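Local coordinates for beta-lactamase (Nostoc sp., PDB 6NHS), which probably hydrolyses the amide bond of the beta-lactam ring in beta-lactam antibiotics, as a class D serine beta-lactamase, at residues L31-S36 with N239-A244. Numbering follows the deposited sequence.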
loop_
_atom_site.group_PDB
_atom_site.type_symbol
_atom_site.label_atom_id
_atom_site.label_comp_id
_atom_site.label_asym_id
_atom_site.label_seq_id
_atom_site.Cartn_x
_atom_site.Cartn_y
_atom_site.Cartn_z
ATOM N N LEU A 31 -15.145 -3.802 -16.536
ATOM C CA LEU A 31 -13.975 -4.668 -16.534
ATOM C C LEU A 31 -14.269 -6.067 -16.011
ATOM O O LEU A 31 -13.361 -6.903 -15.988
ATOM C CB LEU A 31 -12.860 -4.026 -15.708
ATOM C CG LEU A 31 -12.457 -2.647 -16.228
ATOM C CD1 LEU A 31 -11.489 -1.971 -15.289
ATOM C CD2 LEU A 31 -11.857 -2.752 -17.630
ATOM N N GLY A 32 -15.503 -6.340 -15.595
ATOM C CA GLY A 32 -15.869 -7.674 -15.154
ATOM C C GLY A 32 -15.177 -8.132 -13.890
ATOM O O GLY A 32 -14.895 -9.326 -13.746
ATOM N N ILE A 33 -14.898 -7.220 -12.964
ATOM C CA ILE A 33 -14.222 -7.577 -11.724
ATOM C C ILE A 33 -15.129 -7.255 -10.543
ATOM O O ILE A 33 -15.945 -6.327 -10.585
ATOM C CB ILE A 33 -12.858 -6.866 -11.573
ATOM C CG1 ILE A 33 -13.047 -5.436 -11.076
ATOM C CG2 ILE A 33 -12.095 -6.857 -12.898
ATOM C CD1 ILE A 33 -11.757 -4.701 -10.882
ATOM N N LYS A 34 -14.989 -8.047 -9.485
ATOM C CA LYS A 34 -15.679 -7.819 -8.228
ATOM C C LYS A 34 -14.727 -7.126 -7.268
ATOM O O LYS A 34 -13.562 -7.521 -7.151
ATOM C CB LYS A 34 -16.173 -9.135 -7.628
ATOM C CG LYS A 34 -17.136 -9.895 -8.521
ATOM C CD LYS A 34 -17.704 -11.108 -7.805
ATOM C CE LYS A 34 -18.712 -11.849 -8.675
ATOM N NZ LYS A 34 -19.282 -13.030 -7.965
ATOM N N GLY A 35 -15.211 -6.090 -6.593
ATOM C CA GLY A 35 -14.362 -5.405 -5.631
ATOM C C GLY A 35 -15.001 -4.142 -5.101
ATOM O O GLY A 35 -16.226 -3.981 -5.136
ATOM N N SER A 36 -14.150 -3.240 -4.622
ATOM C CA SER A 36 -14.611 -2.029 -3.964
ATOM C C SER A 36 -13.588 -0.927 -4.163
ATOM O O SER A 36 -12.432 -1.174 -4.526
ATOM C CB SER A 36 -14.836 -2.256 -2.466
ATOM O OG SER A 36 -13.628 -2.661 -1.840
ATOM N N ASN A 239 -4.874 -13.583 -14.437
ATOM C CA ASN A 239 -3.816 -12.579 -14.465
ATOM C C ASN A 239 -4.285 -11.264 -15.073
ATOM O O ASN A 239 -3.739 -10.205 -14.741
ATOM C CB ASN A 239 -2.601 -13.118 -15.220
ATOM C CG ASN A 239 -1.824 -14.139 -14.410
ATOM O OD1 ASN A 239 -2.194 -14.467 -13.280
ATOM N ND2 ASN A 239 -0.741 -14.650 -14.984
ATOM N N ASP A 240 -5.296 -11.303 -15.945
ATOM C CA ASP A 240 -5.828 -10.071 -16.519
ATOM C C ASP A 240 -6.543 -9.220 -15.479
ATOM O O ASP A 240 -6.626 -7.997 -15.638
ATOM C CB ASP A 240 -6.767 -10.399 -17.676
ATOM C CG ASP A 240 -6.054 -11.104 -18.818
ATOM O OD1 ASP A 240 -5.228 -10.455 -19.498
ATOM O OD2 ASP A 240 -6.307 -12.313 -19.023
ATOM N N ASP A 241 -7.057 -9.840 -14.412
ATOM C CA ASP A 241 -7.677 -9.074 -13.336
ATOM C C ASP A 241 -6.678 -8.155 -12.641
ATOM O O ASP A 241 -7.068 -7.113 -12.101
ATOM C CB ASP A 241 -8.309 -10.013 -12.305
ATOM C CG ASP A 241 -9.481 -10.792 -12.864
ATOM O OD1 ASP A 241 -10.070 -10.340 -13.870
ATOM O OD2 ASP A 241 -9.817 -11.853 -12.291
ATOM N N ALA A 242 -5.394 -8.525 -12.632
ATOM C CA ALA A 242 -4.408 -7.752 -11.882
ATOM C C ALA A 242 -4.272 -6.335 -12.427
ATOM O O ALA A 242 -4.132 -5.378 -11.658
ATOM C CB ALA A 242 -3.056 -8.461 -11.902
ATOM N N ALA A 243 -4.308 -6.181 -13.752
ATOM C CA ALA A 243 -4.221 -4.851 -14.345
ATOM C C ALA A 243 -5.401 -3.969 -13.955
ATOM O O ALA A 243 -5.286 -2.738 -14.000
ATOM C CB ALA A 243 -4.131 -4.957 -15.869
ATOM N N ALA A 244 -6.527 -4.565 -13.557
ATOM C CA ALA A 244 -7.687 -3.768 -13.186
ATOM C C ALA A 244 -7.491 -3.028 -11.869
ATOM O O ALA A 244 -8.242 -2.090 -11.592
ATOM C CB ALA A 244 -8.928 -4.656 -13.109
#
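Both branches of I33 close on a single methyl group, that of A244, in the first turns of the C-terminal helix 239-255. The CD1 atom of I33 lies 3.6 Å from A244 CB, and CG2 of I33 approaches the same CB to 3.9 Å. With chi1 at 80° and the chain then extended to CD1 (chi2 179°), both the ethyl arm and the CG2 branch face the helix. L31 adds a looser touch, its CD1 standing 4.3 Å from A244 CB, and also packs on E247 and V248.

One turn before A244, the side chains of D241 and I33 run antiparallel past one another, and D241 OD1 comes within 4.1 Å of I33 CG2. Between L31 and I33 the chain turns at G32, whose positive phi (66°) makes it the C-prime residue of the Schellman motif ending helix 25-30. After this turn the chain brings I33 against helix 239-255, just before strand 35-41 joins the sheet beside strand 226-236. In the serine beta-lactamase fold the N- and C-terminal helices pack together on one face of this central antiparallel sheet, and here the turn after helix 25-30 meets helix 239-255.

The result is a small apolar contact centred on the buried I33 and A244, which I33 extends onto V248 and I234, whereas D241 OD2 accepts hydrogen bonds from the backbone N of R237 and of N238, within its own part of the chain.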